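Local coordinates for protein peptidyl-prolyl cis-trans isomerase cyclophilin-type (Toxoplasma gondii, PDB 3BO7) that probably speeds protein folding by catalysing the cis-trans isomerisation of peptide bonds that precede proline, as a member of the cyclophilin family, at residues A24-R29 against D94-H99; D32-L37 against T134-V139. One frame throughout, in Å; residues are numbered along the deposited sequence.

In the fold
Both contacts belong to the cyclophilin fold, a closed antiparallel beta-barrel capped by helices. Contact 1 (24-29 with 94-99) lies at the surface, about 14 Å from the centre of the chain to the contact's centre. Contact 2 (32-37 with 134-139) is buried, and its centre is about 10 Å from that of contact 1. Contact 1 joins the loop leading into helix 28-39 to the 94-99 turn. Contact 2 packs the middle of that helix on strand 135-141. Along the chain the segments alternate, 24-29, 32-37, 94-99 and 134-139. The two contacts also touch through Ile-135, which packs on Leu-97, Val-98 and His-99. The lead-in is thus tied to a surface turn, and the helix itself to the core.

Contact 1: A24-R29 against D94-H99; sequences ADMAPR and DNRLVH. With SO4 (sulfate ion), chain I; EDO (1,2-ethanediol), chain N.
Met-26 packs across a type I beta turn, Asp-94 to Leu-97, in the long loop between strands 56-59 and 104-107 of the cyclophilin fold. Met-26 CB meets Leu-97 CD1 at 3.8 Å. Met-26 CG comes closest to the turn, 3.4 Å from Asp-94 OD2. Met-26 SD then lies over one face of the Arg-96 guanidinium, offset toward the rim and 3.8 Å above the plane. A bend at chi3 (-81°) turns the methyl away from this charged pair, and Met-26 CE ends 3.9 Å from Leu-97 CD2. The thioether therefore has a salt bridge along one part of its length and a leucine along another.

The salt bridge is side-on. Arg-96 NE and NH2 each take one oxygen of Asp-94, and both bonds approach on the syn side of the carboxylate. Asp-94 OD1 also accepts from Arg-96 N through its anti lone pair, in an Asx turn. The two bonds from NE and NH2 probably fix the turn of the guanidinium under Met-26 SD; the backbone bond adds a third hold on the carboxylate.

Ala-27 is the N-cap residue of helix 28-39. On the helix, Arg-29 makes a cation-pi contact with Phe-83, and Arg-29 NH1 donates at 2.8 Å to O2 of a sulfate probably taken up from the crystallisation liquor. Back beside the turn, water 1 lies 3.1 Å from Met-26 O.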
ATOM      1  N   ALA A  24      -5.881   5.960 -10.863  1.00 33.42           N
ATOM      2  CA  ALA A  24      -7.338   6.087 -10.829  1.00 33.41           C
ATOM      3  C   ALA A  24      -7.996   5.841 -12.182  1.00 33.76           C
ATOM      4  O   ALA A  24      -9.210   5.590 -12.255  1.00 33.90           O
ATOM      5  CB  ALA A  24      -7.713   7.456 -10.317  1.00 33.31           C
ATOM      6  N   ASP A  25      -7.195   5.922 -13.245  1.00 33.85           N
ATOM      7  CA  ASP A  25      -7.662   5.660 -14.600  1.00 34.22           C
ATOM      8  C   ASP A  25      -7.811   4.162 -14.919  1.00 34.51           C
ATOM      9  O   ASP A  25      -8.670   3.778 -15.723  1.00 34.91           O
ATOM     10  CB  ASP A  25      -6.765   6.356 -15.640  1.00 34.12           C
ATOM     11  CG  ASP A  25      -5.281   5.994 -15.504  1.00 34.68           C
ATOM     12  OD1 ASP A  25      -4.815   5.634 -14.402  1.00 33.67           O
ATOM     13  OD2 ASP A  25      -4.566   6.092 -16.522  1.00 35.60           O
ATOM     14  N   MET A  26      -6.983   3.330 -14.285  1.00 34.15           N
ATOM     15  CA  MET A  26      -6.925   1.892 -14.569  1.00 33.86           C
ATOM     16  C   MET A  26      -7.380   1.039 -13.380  1.00 33.48           C
ATOM     17  O   MET A  26      -7.775  -0.114 -13.555  1.00 33.61           O
ATOM     18  CB  MET A  26      -5.511   1.484 -14.995  1.00 33.44           C
ATOM     19  CG  MET A  26      -5.101   1.986 -16.371  1.00 33.86           C
ATOM     20  SD  MET A  26      -3.381   1.633 -16.799  1.00 35.19           S
ATOM     21  CE  MET A  26      -2.497   2.942 -15.960  1.00 34.71           C
ATOM     22  N   ALA A  27      -7.315   1.606 -12.178  1.00 32.91           N
ATOM     23  CA  ALA A  27      -7.791   0.933 -10.970  1.00 32.62           C
ATOM     24  C   ALA A  27      -8.605   1.883 -10.074  1.00 32.30           C
ATOM     25  O   ALA A  27      -8.247   2.095  -8.915  1.00 32.35           O
ATOM     26  CB  ALA A  27      -6.615   0.293 -10.198  1.00 31.89           C
ATOM     27  N   PRO A  28      -9.714   2.438 -10.613  1.00 32.46           N
ATOM     28  CA  PRO A  28     -10.540   3.441  -9.928  1.00 32.65           C
ATOM     29  C   PRO A  28     -11.052   3.045  -8.546  1.00 32.88           C
ATOM     30  O   PRO A  28     -11.010   3.862  -7.628  1.00 33.11           O
ATOM     31  CB  PRO A  28     -11.724   3.650 -10.892  1.00 32.65           C
ATOM     32  CG  PRO A  28     -11.665   2.499 -11.861  1.00 31.67           C
ATOM     33  CD  PRO A  28     -10.244   2.138 -11.961  1.00 32.11           C
ATOM     34  N   ARG A  29     -11.526   1.811  -8.388  1.00 33.30           N
ATOM     35  CA  ARG A  29     -12.129   1.385  -7.112  1.00 33.28           C
ATOM     36  C   ARG A  29     -11.104   1.311  -5.985  1.00 32.96           C
ATOM     37  O   ARG A  29     -11.381   1.725  -4.852  1.00 32.93           O
ATOM     38  CB  ARG A  29     -12.846   0.046  -7.276  1.00 33.76           C
ATOM     39  CG  ARG A  29     -14.013   0.095  -8.245  1.00 35.88           C
ATOM     40  CD  ARG A  29     -15.339  -0.010  -7.513  1.00 39.86           C
ATOM     41  NE  ARG A  29     -15.893   1.276  -7.114  1.00 42.75           N
ATOM     42  CZ  ARG A  29     -16.817   1.434  -6.167  1.00 43.49           C
ATOM     43  NH1 ARG A  29     -17.281   0.385  -5.493  1.00 41.86           N
ATOM     44  NH2 ARG A  29     -17.259   2.656  -5.879  1.00 44.01           N
ATOM     45  N   ASP A  94      -5.023  -4.786 -15.341  1.00 33.17           N
ATOM     46  CA  ASP A  94      -4.827  -4.079 -16.592  1.00 33.86           C
ATOM     47  C   ASP A  94      -3.459  -4.508 -17.090  1.00 34.27           C
ATOM     48  O   ASP A  94      -2.511  -4.563 -16.312  1.00 34.48           O
ATOM     49  CB  ASP A  94      -4.886  -2.562 -16.353  1.00 33.91           C
ATOM     50  CG  ASP A  94      -5.005  -1.753 -17.646  1.00 34.92           C
ATOM     51  OD1 ASP A  94      -4.106  -1.835 -18.515  1.00 35.38           O
ATOM     52  OD2 ASP A  94      -5.985  -0.993 -17.772  1.00 35.90           O
ATOM     53  N   ASN A  95      -3.353  -4.822 -18.377  1.00 34.99           N
ATOM     54  CA  ASN A  95      -2.113  -5.379 -18.939  1.00 35.49           C
ATOM     55  C   ASN A  95      -0.940  -4.417 -18.923  1.00 35.06           C
ATOM     56  O   ASN A  95       0.210  -4.836 -18.980  1.00 35.24           O
ATOM     57  CB  ASN A  95      -2.327  -5.866 -20.379  1.00 35.94           C
ATOM     58  CG  ASN A  95      -3.334  -6.993 -20.478  1.00 37.38           C
ATOM     59  OD1 ASN A  95      -4.164  -7.006 -21.389  1.00 40.91           O
ATOM     60  ND2 ASN A  95      -3.269  -7.948 -19.550  1.00 38.15           N
ATOM     61  N   ARG A  96      -1.246  -3.127 -18.866  1.00 34.84           N
ATOM     62  CA  ARG A  96      -0.227  -2.090 -18.813  1.00 34.60           C
ATOM     63  C   ARG A  96       0.321  -1.924 -17.401  1.00 34.50           C
ATOM     64  O   ARG A  96       1.316  -1.219 -17.193  1.00 34.95           O
ATOM     65  CB  ARG A  96      -0.801  -0.773 -19.333  1.00 34.50           C
ATOM     66  CG  ARG A  96      -1.252  -0.833 -20.803  1.00 35.16           C
ATOM     67  CD  ARG A  96      -2.162   0.335 -21.154  1.00 36.52           C
ATOM     68  NE  ARG A  96      -3.486   0.186 -20.552  1.00 39.34           N
ATOM     69  CZ  ARG A  96      -4.456   1.098 -20.615  1.00 40.74           C
ATOM     70  NH1 ARG A  96      -4.263   2.250 -21.257  1.00 41.38           N
ATOM     71  NH2 ARG A  96      -5.621   0.862 -20.028  1.00 39.19           N
ATOM     72  N   LEU A  97      -0.328  -2.582 -16.439  1.00 34.01           N
ATOM     73  CA  LEU A  97       0.089  -2.556 -15.042  1.00 33.48           C
ATOM     74  C   LEU A  97       0.590  -3.920 -14.571  1.00 33.56           C
ATOM     75  O   LEU A  97      -0.195  -4.847 -14.335  1.00 33.25           O
ATOM     76  CB  LEU A  97      -1.042  -2.050 -14.141  1.00 33.27           C
ATOM     77  CG  LEU A  97      -1.437  -0.580 -14.293  1.00 32.43           C
ATOM     78  CD1 LEU A  97      -2.598  -0.249 -13.371  1.00 32.11           C
ATOM     79  CD2 LEU A  97      -0.246   0.337 -14.044  1.00 31.05           C
ATOM     80  N   VAL A  98       1.913  -4.016 -14.440  1.00 33.67           N
ATOM     81  CA  VAL A  98       2.601  -5.242 -14.042  1.00 33.80           C
ATOM     82  C   VAL A  98       3.556  -4.977 -12.865  1.00 34.33           C
ATOM     83  O   VAL A  98       4.023  -3.846 -12.685  1.00 34.55           O
ATOM     84  CB  VAL A  98       3.347  -5.895 -15.234  1.00 33.75           C
ATOM     85  CG1 VAL A  98       2.346  -6.352 -16.305  1.00 33.51           C
ATOM     86  CG2 VAL A  98       4.395  -4.946 -15.831  1.00 33.15           C
ATOM     87  N   HIS A  99       3.819  -6.011 -12.061  1.00 34.38           N
ATOM     88  CA  HIS A  99       4.691  -5.893 -10.892  1.00 34.54           C
ATOM     89  C   HIS A  99       6.152  -5.929 -11.324  1.00 35.29           C
ATOM     90  O   HIS A  99       6.906  -6.833 -10.958  1.00 35.27           O
ATOM     91  CB  HIS A  99       4.400  -6.999  -9.866  1.00 34.35           C
ATOM     92  CG  HIS A  99       2.985  -7.008  -9.375  1.00 33.19           C
ATOM     93  ND1 HIS A  99       1.962  -7.618 -10.068  1.00 32.41           N
ATOM     94  CD2 HIS A  99       2.420  -6.450  -8.281  1.00 31.73           C
ATOM     95  CE1 HIS A  99       0.830  -7.454  -9.410  1.00 32.67           C
ATOM     96  NE2 HIS A  99       1.081  -6.748  -8.321  1.00 32.53           N
TER
HETATM   97  S   SO4 I 202     -16.670  -3.287  -6.272  0.50 22.87           S
HETATM   98  O1  SO4 I 202     -15.378  -2.806  -6.732  0.50 20.98           O
HETATM   99  O2  SO4 I 202     -17.202  -2.382  -5.259  0.50 22.19           O
HETATM  100  O3  SO4 I 202     -17.624  -3.364  -7.383  0.50 22.11           O
HETATM  101  O4  SO4 I 202     -16.490  -4.630  -5.723  0.50 21.97           O
HETATM  102  C1  EDO N 207     -19.801   4.145  -3.709  1.00 66.42           C
HETATM  103  O1  EDO N 207     -19.786   2.720  -3.562  1.00 66.27           O
HETATM  104  C2  EDO N 207     -20.725   4.736  -2.650  1.00 67.32           C
HETATM  105  O2  EDO N 207     -20.389   6.107  -2.390  1.00 67.08           O
HETATM  106  O   HOH W   1      -8.185  -0.778 -16.521  1.00 35.52           O

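Contact 2: D32-L37 against T134-V139; sequences DSFLRL and TIFGRV. With EDO (1,2-ethanediol), chain N.
The rings of Phe-34 and Phe-136 meet obliquely, with their planes at 54° and their centroids 5.5 Å apart. The edge of the Phe-136 ring receives Phe-34 CD1 near its plane, while Thr-134 O lies in plane at the edge as well. Phe-136 CE1 does most of the touching: it sits 3.7 Å from Phe-34 CD1 and 3.9 Å from Phe-34 CG, and it also reaches Phe-34 CB. The contact is thus apolar: a corner of the Phe-136 ring, CE1 with CZ, rests against the CB-CG-CD1 side of Phe-34.

In Phe-34, CG is anti to the backbone N (chi1 -168°), which brings the CD1 side of the ring against Phe-136 CE1. In Phe-136, CG stands between the backbone N and the carbonyl carbon (chi1 67°), placing the CE1-CZ corner against Phe-34. The two side chains cross at about a right angle. Phe-34 also stacks on Phe-43, while Phe-136 packs on Ala-30 and Cys-31 of the helix and on Leu-22 and Leu-105 of the neighbouring strands.

The outer side of the helix is polar. Arg-36 grips Asp-32 side-on, one turn earlier, with NE donating to OD1 at 3.0 Å. Both carboxylate oxygens are met from above their plane. Arg-36 NH1 adds a bond to O2 of an ethanediol, probably from the crystallisation liquor.

Two residues of strand 135-141, Phe-136 and Gly-137, pair through their backbones with the single Leu-105 of strand 104-107, a classic beta bulge. The arrangement is that of a cyclophilin, where a helix closes one end of the beta-barrel and aromatic side chains fill the core beneath it.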
ATOM      1  N   ASP A  32     -10.028   4.989  -5.218  1.00 32.53           N
ATOM      2  CA  ASP A  32     -11.136   5.605  -4.492  1.00 32.83           C
ATOM      3  C   ASP A  32     -11.205   5.149  -3.036  1.00 32.93           C
ATOM      4  O   ASP A  32     -11.232   5.975  -2.119  1.00 33.45           O
ATOM      5  CB  ASP A  32     -12.452   5.307  -5.198  1.00 32.67           C
ATOM      6  CG  ASP A  32     -13.541   6.270  -4.819  1.00 33.63           C
ATOM      7  OD1 ASP A  32     -13.269   7.202  -4.025  1.00 35.24           O
ATOM      8  OD2 ASP A  32     -14.673   6.099  -5.325  1.00 33.52           O
ATOM      9  N   SER A  33     -11.213   3.836  -2.826  1.00 33.09           N
ATOM     10  CA  SER A  33     -11.199   3.265  -1.480  1.00 32.77           C
ATOM     11  C   SER A  33     -10.073   3.850  -0.644  1.00 32.65           C
ATOM     12  O   SER A  33     -10.293   4.268   0.501  1.00 32.68           O
ATOM     13  CB  SER A  33     -11.059   1.739  -1.542  1.00 32.50           C
ATOM     14  OG  SER A  33     -10.966   1.192  -0.241  1.00 32.08           O
ATOM     15  N   PHE A  34      -8.870   3.872  -1.224  1.00 32.50           N
ATOM     16  CA  PHE A  34      -7.663   4.286  -0.521  1.00 32.68           C
ATOM     17  C   PHE A  34      -7.776   5.747  -0.079  1.00 33.43           C
ATOM     18  O   PHE A  34      -7.455   6.086   1.066  1.00 33.50           O
ATOM     19  CB  PHE A  34      -6.440   4.077  -1.424  1.00 32.61           C
ATOM     20  CG  PHE A  34      -5.115   4.199  -0.710  1.00 32.24           C
ATOM     21  CD1 PHE A  34      -4.541   3.095  -0.086  1.00 32.12           C
ATOM     22  CD2 PHE A  34      -4.438   5.416  -0.662  1.00 32.35           C
ATOM     23  CE1 PHE A  34      -3.308   3.196   0.575  1.00 31.83           C
ATOM     24  CE2 PHE A  34      -3.206   5.526   0.006  1.00 32.50           C
ATOM     25  CZ  PHE A  34      -2.647   4.411   0.624  1.00 31.84           C
ATOM     26  N   LEU A  35      -8.253   6.592  -1.001  1.00 34.20           N
ATOM     27  CA  LEU A  35      -8.404   8.027  -0.781  1.00 34.57           C
ATOM     28  C   LEU A  35      -9.522   8.319   0.201  1.00 34.75           C
ATOM     29  O   LEU A  35      -9.405   9.227   1.026  1.00 35.02           O
ATOM     30  CB  LEU A  35      -8.604   8.777  -2.117  1.00 34.79           C
ATOM     31  CG  LEU A  35      -7.378   8.797  -3.055  1.00 34.47           C
ATOM     32  CD1 LEU A  35      -7.743   9.203  -4.480  1.00 34.62           C
ATOM     33  CD2 LEU A  35      -6.254   9.689  -2.527  1.00 33.26           C
ATOM     34  N   ARG A  36     -10.595   7.541   0.136  1.00 35.23           N
ATOM     35  CA  ARG A  36     -11.653   7.642   1.151  1.00 35.63           C
ATOM     36  C   ARG A  36     -11.137   7.319   2.560  1.00 36.21           C
ATOM     37  O   ARG A  36     -11.596   7.916   3.538  1.00 37.00           O
ATOM     38  CB  ARG A  36     -12.862   6.777   0.797  1.00 35.46           C
ATOM     39  CG  ARG A  36     -13.661   7.294  -0.400  1.00 35.62           C
ATOM     40  CD  ARG A  36     -14.932   6.513  -0.612  1.00 36.31           C
ATOM     41  NE  ARG A  36     -15.373   6.543  -2.004  1.00 37.71           N
ATOM     42  CZ  ARG A  36     -16.631   6.348  -2.393  1.00 38.94           C
ATOM     43  NH1 ARG A  36     -17.574   6.130  -1.489  1.00 40.44           N
ATOM     44  NH2 ARG A  36     -16.955   6.380  -3.683  1.00 38.50           N
ATOM     45  N   LEU A  37     -10.169   6.406   2.650  1.00 36.18           N
ATOM     46  CA  LEU A  37      -9.543   6.032   3.924  1.00 36.11           C
ATOM     47  C   LEU A  37      -8.541   7.084   4.380  1.00 36.39           C
ATOM     48  O   LEU A  37      -8.481   7.406   5.569  1.00 36.05           O
ATOM     49  CB  LEU A  37      -8.855   4.659   3.826  1.00 35.96           C
ATOM     50  CG  LEU A  37      -9.720   3.397   3.716  1.00 35.12           C
ATOM     51  CD1 LEU A  37      -8.849   2.185   3.454  1.00 33.75           C
ATOM     52  CD2 LEU A  37     -10.566   3.188   4.956  1.00 32.39           C
ATOM     53  N   THR A 134      -4.384  -6.207  -7.335  1.00 29.48           N
ATOM     54  CA  THR A 134      -4.679  -4.919  -7.937  1.00 29.31           C
ATOM     55  C   THR A 134      -3.503  -3.974  -7.729  1.00 29.45           C
ATOM     56  O   THR A 134      -3.218  -3.576  -6.596  1.00 29.23           O
ATOM     57  CB  THR A 134      -5.939  -4.255  -7.325  1.00 29.28           C
ATOM     58  OG1 THR A 134      -7.092  -5.077  -7.555  1.00 29.04           O
ATOM     59  CG2 THR A 134      -6.173  -2.878  -7.945  1.00 28.38           C
ATOM     60  N   ILE A 135      -2.816  -3.657  -8.824  1.00 29.31           N
ATOM     61  CA  ILE A 135      -1.820  -2.603  -8.851  1.00 29.30           C
ATOM     62  C   ILE A 135      -2.608  -1.325  -9.010  1.00 30.00           C
ATOM     63  O   ILE A 135      -3.403  -1.197  -9.952  1.00 29.95           O
ATOM     64  CB  ILE A 135      -0.850  -2.757 -10.052  1.00 29.25           C
ATOM     65  CG1 ILE A 135       0.101  -3.932  -9.809  1.00 28.69           C
ATOM     66  CG2 ILE A 135      -0.070  -1.448 -10.302  1.00 28.23           C
ATOM     67  CD1 ILE A 135       0.696  -4.518 -11.063  1.00 28.40           C
ATOM     68  N   PHE A 136      -2.406  -0.380  -8.097  1.00 30.47           N
ATOM     69  CA  PHE A 136      -3.180   0.851  -8.149  1.00 30.87           C
ATOM     70  C   PHE A 136      -2.322   2.106  -8.050  1.00 31.26           C
ATOM     71  O   PHE A 136      -2.843   3.219  -8.037  1.00 31.36           O
ATOM     72  CB  PHE A 136      -4.340   0.833  -7.127  1.00 30.41           C
ATOM     73  CG  PHE A 136      -3.906   0.861  -5.676  1.00 31.16           C
ATOM     74  CD1 PHE A 136      -4.086   2.011  -4.907  1.00 30.51           C
ATOM     75  CD2 PHE A 136      -3.356  -0.264  -5.069  1.00 30.49           C
ATOM     76  CE1 PHE A 136      -3.700   2.044  -3.575  1.00 30.03           C
ATOM     77  CE2 PHE A 136      -2.965  -0.231  -3.738  1.00 30.86           C
ATOM     78  CZ  PHE A 136      -3.143   0.920  -2.988  1.00 30.01           C
ATOM     79  N   GLY A 137      -1.010   1.927  -8.010  1.00 31.75           N
ATOM     80  CA  GLY A 137      -0.114   3.067  -8.030  1.00 32.57           C
ATOM     81  C   GLY A 137       1.356   2.762  -8.209  1.00 33.25           C
ATOM     82  O   GLY A 137       1.756   1.618  -8.442  1.00 32.84           O
ATOM     83  N   ARG A 138       2.155   3.818  -8.108  1.00 34.11           N
ATOM     84  CA  ARG A 138       3.608   3.708  -8.121  1.00 35.14           C
ATOM     85  C   ARG A 138       4.244   4.842  -7.327  1.00 35.09           C
ATOM     86  O   ARG A 138       3.708   5.949  -7.261  1.00 35.32           O
ATOM     87  CB  ARG A 138       4.148   3.685  -9.551  1.00 35.47           C
ATOM     88  CG  ARG A 138       3.721   4.890 -10.382  1.00 37.56           C
ATOM     89  CD  ARG A 138       4.537   5.004 -11.651  1.00 39.28           C
ATOM     90  NE  ARG A 138       4.182   6.210 -12.394  1.00 41.05           N
ATOM     91  CZ  ARG A 138       5.029   6.906 -13.147  1.00 42.84           C
ATOM     92  NH1 ARG A 138       6.297   6.530 -13.260  1.00 43.73           N
ATOM     93  NH2 ARG A 138       4.609   7.988 -13.785  1.00 43.46           N
ATOM     94  N   VAL A 139       5.388   4.549  -6.722  1.00 35.66           N
ATOM     95  CA  VAL A 139       6.202   5.553  -6.039  1.00 36.12           C
ATOM     96  C   VAL A 139       6.959   6.363  -7.097  1.00 36.61           C
ATOM     97  O   VAL A 139       7.773   5.820  -7.830  1.00 36.77           O
ATOM     98  CB  VAL A 139       7.184   4.887  -5.027  1.00 36.01           C
ATOM     99  CG1 VAL A 139       8.018   5.927  -4.288  1.00 35.87           C
ATOM    100  CG2 VAL A 139       6.429   4.031  -4.034  1.00 35.73           C
TER
HETATM  101  C1  EDO N 207     -19.801   4.145  -3.709  1.00 66.42           C
HETATM  102  O1  EDO N 207     -19.786   2.720  -3.562  1.00 66.27           O
HETATM  103  C2  EDO N 207     -20.725   4.736  -2.650  1.00 67.32           C
HETATM  104  O2  EDO N 207     -20.389   6.107  -2.390  1.00 67.08           O